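Local structure of peptide ABC transporter, peptide-binding protein (Thermus thermophilus, 2D5W) at residues 452-456 with 457-461; 492-495 with 496-500. The protein binds oligopeptides such as a pentapeptide and probably delivers them to an ABC transporter for uptake. One frame throughout, in Å; residues are numbered along the deposited sequence.

Contact 1. Residues 452-456 with 457-461; sequences IQRAS and ECKWT
Trp460 packs its indole against Ala455 and Ile452, meeting the first with one face and the second with its edge. The apolar part is a CH-pi contact: CB of Ala455 sits 3.4 Å above the ring plane, over the NE1-CE2-CZ2 side of the indole and offset toward the rim, and lies 3.5 Å from Trp460 CE2. The indole comes round to this place because its CG stands between the backbone N and the carbonyl carbon (chi1 49°). A second apolar touch joins Arg454 CB and Lys459 CG, 3.5 Å apart, before the two side chains diverge.

The one side-chain hydrogen bond made directly between the two halves is from Trp460 NE1 to Ile452 O, 3.3 Å long and nearly straight at 165°; the oxygen lies in the indole plane, which fixes the ring's rotation. With an alanine here, Ile452 O would probably lose this donor and the methyl of Ala455 its aromatic cover. At the solvent side, one water donates to Glu457 OE2 and is also hydrogen-bonded to Ser456 OG.

Backbone bonds close the turn. Arg454 O takes two donors from opposite faces of its carbonyl plane, Glu457 N at 3.0 Å and Lys459 N at 3.2 Å, while Cys458 N binds Ala455 O at 2.8 Å. Cys458 itself, at positive phi (62°), is tied to Cys314 by a disulfide.

Together these bonds make a Schellman motif that closes the 3-10 segment 455-456, in the connection from helix 449-452 to strand 463-469, where the indole stands edge-to-face with Phe464.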
ATOM      1  N   ILE A 452      -2.250   9.429   9.032  1.00  9.55           N
ATOM      2  CA  ILE A 452      -2.459   9.553   7.594  1.00  9.41           C
ATOM      3  C   ILE A 452      -3.902   9.798   7.154  1.00  8.97           C
ATOM      4  O   ILE A 452      -4.139  10.584   6.233  1.00  9.54           O
ATOM      5  CB  ILE A 452      -1.867   8.318   6.841  1.00  9.74           C
ATOM      6  CG1 ILE A 452      -1.978   8.515   5.327  1.00 10.28           C
ATOM      7  CG2 ILE A 452      -2.568   7.044   7.269  1.00 10.46           C
ATOM      8  CD1 ILE A 452      -1.120   7.545   4.526  1.00 13.93           C
ATOM      9  N   GLN A 453      -4.860   9.158   7.817  1.00  8.80           N
ATOM     10  CA  GLN A 453      -6.266   9.309   7.458  1.00  9.78           C
ATOM     11  C   GLN A 453      -7.023  10.348   8.286  1.00  9.27           C
ATOM     12  O   GLN A 453      -8.245  10.283   8.407  1.00  9.87           O
ATOM     13  CB  GLN A 453      -6.952   7.932   7.527  1.00 10.19           C
ATOM     14  CG  GLN A 453      -6.525   7.036   6.354  1.00 11.43           C
ATOM     15  CD  GLN A 453      -6.593   5.536   6.620  1.00 11.36           C
ATOM     16  OE1 GLN A 453      -6.205   4.739   5.763  1.00 16.26           O
ATOM     17  NE2 GLN A 453      -7.079   5.146   7.789  1.00 11.09           N
ATOM     18  N   ARG A 454      -6.298  11.325   8.831  1.00  9.61           N
ATOM     19  CA  ARG A 454      -6.923  12.367   9.642  1.00  9.41           C
ATOM     20  C   ARG A 454      -6.537  13.799   9.257  1.00  9.35           C
ATOM     21  O   ARG A 454      -6.524  14.696  10.105  1.00 10.24           O
ATOM     22  CB  ARG A 454      -6.626  12.121  11.125  1.00 10.06           C
ATOM     23  CG  ARG A 454      -7.205  10.808  11.663  1.00 10.17           C
ATOM     24  CD  ARG A 454      -8.733  10.817  11.709  1.00 10.76           C
ATOM     25  NE  ARG A 454      -9.267   9.605  12.333  1.00 12.11           N
ATOM     26  CZ  ARG A 454      -9.376   8.424  11.731  1.00 10.90           C
ATOM     27  NH1 ARG A 454      -9.867   7.386  12.393  1.00 12.61           N
ATOM     28  NH2 ARG A 454      -9.021   8.278  10.462  1.00 11.62           N
ATOM     29  N   ALA A 455      -6.230  14.022   7.983  1.00  9.35           N
ATOM     30  CA  ALA A 455      -5.895  15.367   7.528  1.00 10.33           C
ATOM     31  C   ALA A 455      -7.118  16.277   7.695  1.00 10.36           C
ATOM     32  O   ALA A 455      -6.979  17.484   7.901  1.00 11.09           O
ATOM     33  CB  ALA A 455      -5.455  15.339   6.066  1.00 10.15           C
ATOM     34  N   SER A 456      -8.315  15.697   7.607  1.00 10.99           N
ATOM     35  CA  SER A 456      -9.543  16.477   7.752  1.00 12.26           C
ATOM     36  C   SER A 456      -9.677  17.016   9.173  1.00 12.98           C
ATOM     37  O   SER A 456     -10.462  17.932   9.426  1.00 14.13           O
ATOM     38  CB  SER A 456     -10.768  15.628   7.396  1.00 13.11           C
ATOM     39  OG  SER A 456     -10.963  14.581   8.329  1.00 14.09           O
ATOM     40  N   GLU A 457      -8.914  16.434  10.094  1.00 12.28           N
ATOM     41  CA  GLU A 457      -8.903  16.860  11.493  1.00 13.51           C
ATOM     42  C   GLU A 457      -7.630  17.670  11.735  1.00 13.20           C
ATOM     43  O   GLU A 457      -7.270  17.966  12.873  1.00 14.31           O
ATOM     44  CB  GLU A 457      -8.935  15.646  12.426  1.00 14.80           C
ATOM     45  CG  GLU A 457     -10.237  14.858  12.387  1.00 18.99           C
ATOM     46  CD  GLU A 457     -11.413  15.645  12.935  1.00 21.80           C
ATOM     47  OE1 GLU A 457     -11.322  16.124  14.085  1.00 24.40           O
ATOM     48  OE2 GLU A 457     -12.429  15.777  12.220  1.00 23.67           O
ATOM     49  N   CYS A 458      -6.953  18.002  10.638  1.00 12.22           N
ATOM     50  CA  CYS A 458      -5.725  18.789  10.638  1.00 13.39           C
ATOM     51  C   CYS A 458      -4.541  18.148  11.380  1.00 12.48           C
ATOM     52  O   CYS A 458      -3.700  18.848  11.943  1.00 14.05           O
ATOM     53  CB  CYS A 458      -6.008  20.201  11.188  1.00 14.73           C
ATOM     54  SG  CYS A 458      -7.639  20.882  10.713  1.00 17.09           S
ATOM     55  N   LYS A 459      -4.466  16.817  11.357  1.00 12.75           N
ATOM     56  CA  LYS A 459      -3.368  16.100  12.010  1.00 12.66           C
ATOM     57  C   LYS A 459      -2.044  16.436  11.325  1.00 12.08           C
ATOM     58  O   LYS A 459      -1.018  16.574  11.988  1.00 13.92           O
ATOM     59  CB  LYS A 459      -3.627  14.593  12.001  1.00 14.51           C
ATOM     60  CG  LYS A 459      -4.593  14.132  13.085  1.00 19.78           C
ATOM     61  CD  LYS A 459      -4.008  14.334  14.482  1.00 23.86           C
ATOM     62  CE  LYS A 459      -2.739  13.516  14.686  1.00 26.01           C
ATOM     63  NZ  LYS A 459      -2.185  13.655  16.065  1.00 27.02           N
ATOM     64  N   TRP A 460      -2.061  16.507   9.997  1.00 11.67           N
ATOM     65  CA  TRP A 460      -0.892  16.942   9.236  1.00 11.00           C
ATOM     66  C   TRP A 460      -1.502  18.074   8.413  1.00 10.81           C
ATOM     67  O   TRP A 460      -2.622  17.951   7.913  1.00 11.74           O
ATOM     68  CB  TRP A 460      -0.252  15.830   8.386  1.00 10.71           C
ATOM     69  CG  TRP A 460      -1.136  15.010   7.516  1.00 10.25           C
ATOM     70  CD1 TRP A 460      -1.856  13.905   7.876  1.00 11.49           C
ATOM     71  CD2 TRP A 460      -1.330  15.175   6.109  1.00  9.53           C
ATOM     72  NE1 TRP A 460      -2.480  13.370   6.777  1.00 11.61           N
ATOM     73  CE2 TRP A 460      -2.175  14.130   5.678  1.00 10.85           C
ATOM     74  CE3 TRP A 460      -0.870  16.107   5.168  1.00 10.07           C
ATOM     75  CZ2 TRP A 460      -2.569  13.992   4.343  1.00 12.11           C
ATOM     76  CZ3 TRP A 460      -1.263  15.968   3.843  1.00 11.71           C
ATOM     77  CH2 TRP A 460      -2.104  14.919   3.444  1.00 11.53           C
ATOM     78  N   THR A 461      -0.774  19.179   8.294  1.00 11.04           N
ATOM     79  CA  THR A 461      -1.304  20.383   7.663  1.00 11.66           C
ATOM     80  C   THR A 461      -0.647  20.942   6.414  1.00 11.57           C
ATOM     81  O   THR A 461      -0.972  22.057   5.997  1.00 13.93           O
ATOM     82  CB  THR A 461      -1.308  21.520   8.687  1.00 12.71           C
ATOM     83  OG1 THR A 461       0.040  21.760   9.113  1.00 16.55           O
ATOM     84  CG2 THR A 461      -2.155  21.146   9.900  1.00 15.75           C
TER
HETATM   85  O   HOH W   1     -13.227  14.822   9.941  1.00 14.91           O

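Contact 2. Residues 492-495 with 496-500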
ATOM      1  N   PRO A 492     -11.594  10.341   3.596  1.00 10.27           N
ATOM      2  CA  PRO A 492     -11.864  10.027   5.002  1.00 10.62           C
ATOM      3  C   PRO A 492     -12.096  11.223   5.912  1.00 11.18           C
ATOM      4  O   PRO A 492     -11.213  12.056   6.098  1.00 13.09           O
ATOM      5  CB  PRO A 492     -10.643   9.204   5.414  1.00 10.41           C
ATOM      6  CG  PRO A 492      -9.548   9.792   4.576  1.00 10.29           C
ATOM      7  CD  PRO A 492     -10.206  10.002   3.230  1.00 10.67           C
ATOM      8  N   THR A 493     -13.301  11.300   6.467  1.00 11.35           N
ATOM      9  CA  THR A 493     -13.675  12.364   7.390  1.00 11.23           C
ATOM     10  C   THR A 493     -14.667  11.772   8.377  1.00 11.31           C
ATOM     11  O   THR A 493     -15.160  10.660   8.193  1.00 10.77           O
ATOM     12  CB  THR A 493     -14.384  13.545   6.686  1.00 12.06           C
ATOM     13  OG1 THR A 493     -15.690  13.133   6.267  1.00 13.15           O
ATOM     14  CG2 THR A 493     -13.588  14.019   5.480  1.00 13.72           C
ATOM     15  N   LYS A 494     -14.968  12.524   9.425  1.00 11.58           N
ATOM     16  CA  LYS A 494     -15.925  12.069  10.417  1.00 12.99           C
ATOM     17  C   LYS A 494     -17.265  11.797   9.734  1.00 12.95           C
ATOM     18  O   LYS A 494     -17.978  10.861  10.096  1.00 12.85           O
ATOM     19  CB  LYS A 494     -16.088  13.140  11.498  1.00 15.88           C
ATOM     20  CG  LYS A 494     -17.112  12.815  12.570  1.00 20.43           C
ATOM     21  CD  LYS A 494     -17.182  13.926  13.610  1.00 23.73           C
ATOM     22  CE  LYS A 494     -17.545  15.262  12.977  1.00 27.09           C
ATOM     23  NZ  LYS A 494     -17.573  16.365  13.980  1.00 29.88           N
ATOM     24  N   GLU A 495     -17.587  12.608   8.728  1.00 11.83           N
ATOM     25  CA  GLU A 495     -18.852  12.480   8.009  1.00 12.76           C
ATOM     26  C   GLU A 495     -19.054  11.180   7.237  1.00 12.14           C
ATOM     27  O   GLU A 495     -20.194  10.767   7.023  1.00 14.18           O
ATOM     28  CB  GLU A 495     -19.045  13.667   7.059  1.00 13.86           C
ATOM     29  CG  GLU A 495     -19.295  15.010   7.743  1.00 18.35           C
ATOM     30  CD  GLU A 495     -18.111  15.490   8.557  1.00 20.89           C
ATOM     31  OE1 GLU A 495     -16.984  15.497   8.018  1.00 20.82           O
ATOM     32  OE2 GLU A 495     -18.307  15.869   9.733  1.00 24.38           O
ATOM     33  N   ASN A 496     -17.975  10.535   6.796  1.00 11.75           N
ATOM     34  CA  ASN A 496     -18.136   9.271   6.082  1.00 11.33           C
ATOM     35  C   ASN A 496     -17.512   8.120   6.876  1.00  9.93           C
ATOM     36  O   ASN A 496     -17.159   7.077   6.321  1.00 11.53           O
ATOM     37  CB  ASN A 496     -17.539   9.357   4.667  1.00 11.33           C
ATOM     38  CG  ASN A 496     -16.048   9.116   4.639  1.00  9.68           C
ATOM     39  OD1 ASN A 496     -15.343   9.388   5.608  1.00 10.71           O
ATOM     40  ND2 ASN A 496     -15.555   8.622   3.509  1.00 10.74           N
ATOM     41  N   ASN A 497     -17.395   8.321   8.185  1.00 10.17           N
ATOM     42  CA  ASN A 497     -16.842   7.317   9.083  1.00 10.33           C
ATOM     43  C   ASN A 497     -15.395   6.952   8.779  1.00 10.27           C
ATOM     44  O   ASN A 497     -14.975   5.809   8.950  1.00 10.33           O
ATOM     45  CB  ASN A 497     -17.738   6.076   9.077  1.00 10.73           C
ATOM     46  CG  ASN A 497     -19.177   6.411   9.422  1.00 11.69           C
ATOM     47  OD1 ASN A 497     -20.054   6.397   8.559  1.00 13.21           O
ATOM     48  ND2 ASN A 497     -19.418   6.738  10.685  1.00 12.35           N
ATOM     49  N   TYR A 498     -14.643   7.949   8.326  1.00 10.16           N
ATOM     50  CA  TYR A 498     -13.222   7.808   8.028  1.00  9.94           C
ATOM     51  C   TYR A 498     -12.884   6.730   7.007  1.00  9.79           C
ATOM     52  O   TYR A 498     -11.906   5.993   7.167  1.00 10.21           O
ATOM     53  CB  TYR A 498     -12.449   7.562   9.328  1.00 11.03           C
ATOM     54  CG  TYR A 498     -12.757   8.577  10.405  1.00 13.54           C
ATOM     55  CD1 TYR A 498     -13.701   8.307  11.394  1.00 14.69           C
ATOM     56  CD2 TYR A 498     -12.115   9.813  10.425  1.00 14.91           C
ATOM     57  CE1 TYR A 498     -13.998   9.246  12.382  1.00 18.07           C
ATOM     58  CE2 TYR A 498     -12.407  10.761  11.407  1.00 16.65           C
ATOM     59  CZ  TYR A 498     -13.346  10.468  12.379  1.00 16.45           C
ATOM     60  OH  TYR A 498     -13.632  11.402  13.351  1.00 22.02           O
ATOM     61  N   GLN A 499     -13.679   6.661   5.944  1.00  9.28           N
ATOM     62  CA  GLN A 499     -13.465   5.676   4.889  1.00  9.80           C
ATOM     63  C   GLN A 499     -12.738   6.273   3.686  1.00  9.36           C
ATOM     64  O   GLN A 499     -12.854   7.470   3.405  1.00 10.55           O
ATOM     65  CB  GLN A 499     -14.810   5.108   4.428  1.00  9.63           C
ATOM     66  CG  GLN A 499     -15.626   4.468   5.540  1.00  9.85           C
ATOM     67  CD  GLN A 499     -17.023   4.048   5.102  1.00 11.28           C
ATOM     68  OE1 GLN A 499     -17.589   4.601   4.155  1.00 12.21           O
ATOM     69  NE2 GLN A 499     -17.596   3.083   5.810  1.00 12.36           N
ATOM     70  N   GLY A 500     -11.983   5.440   2.979  1.00  9.91           N
ATOM     71  CA  GLY A 500     -11.291   5.913   1.792  1.00 10.31           C
ATOM     72  C   GLY A 500      -9.831   6.290   1.946  1.00  9.46           C
ATOM     73  O   GLY A 500      -9.309   6.386   3.059  1.00 10.20           O
TER
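Asn496 turns its amide back across the loop to Thr493, the two side chains crossing at about a right angle. The arrangement combines a Schellman motif over 493-498, with Asn497 at positive phi (62°), and an Asx motif, in which OD1 of Asn496 accepts from the backbone N of Gln499, three residues on. That same oxygen also takes Thr493 N at 2.9 Å, almost straight at 172°, and the two donors arrive from opposite faces of the amide plane. CG of Asn496 lies between its own backbone N and carbonyl carbon (chi1 83°), which folds the amide inward. The other end of the group is used as well, since ND2 donates to Gln499 O at 2.9 Å with the acceptor close to the amide plane. Three bonds within the loop thus grip the buried amide at both ends and fix its rotation; ND2 has a further weak bond to Ile489 O.

Tyr498 is set differently. Its side chain runs alongside that of Lys494, pointing the same way, and one ring face lies against the backbone of Thr493 and Lys494. The Lys494 CA is 3.6 Å above the ring plane, a CH-pi contact, and CB of Lys494 reaches the phenol end, 3.5 Å from Tyr498 OH. Helix 182-194 packs on the same side chain through Glu183 and Asn186.

The backbone here forms a short 3-10 turn, closed by Asn496 N on Thr493 O and by Asn497 N on Lys494 O. Pro492 packs its ring against the backbone of 498-500, with CB 3.5 Å from Gln499 O. Thr493 O has a second donor: Tyr498 N, 2.8 Å away, on the face of the carbonyl plane opposite Asn496 N.

How the contacts relate
Contacts 1 and 2 are both loop turns with a short 3-10 segment, and they pack directly on each other with centres about 12 Å apart. Contact 1 is the more buried and joins a helix to a strand of the mixed sheet; contact 2, partly buried, belongs to the long connection after that strand, with helix 182-194 alongside. Both use an aromatic ring, the indole against a methyl in contact 1 and the phenol against backbone in contact 2; the disulfide of one and the doubly gripped amide of the other set them apart. Among the places where they touch is a cation-pi contact, Arg454 CZ lying 3.3 Å from Tyr498 CD2.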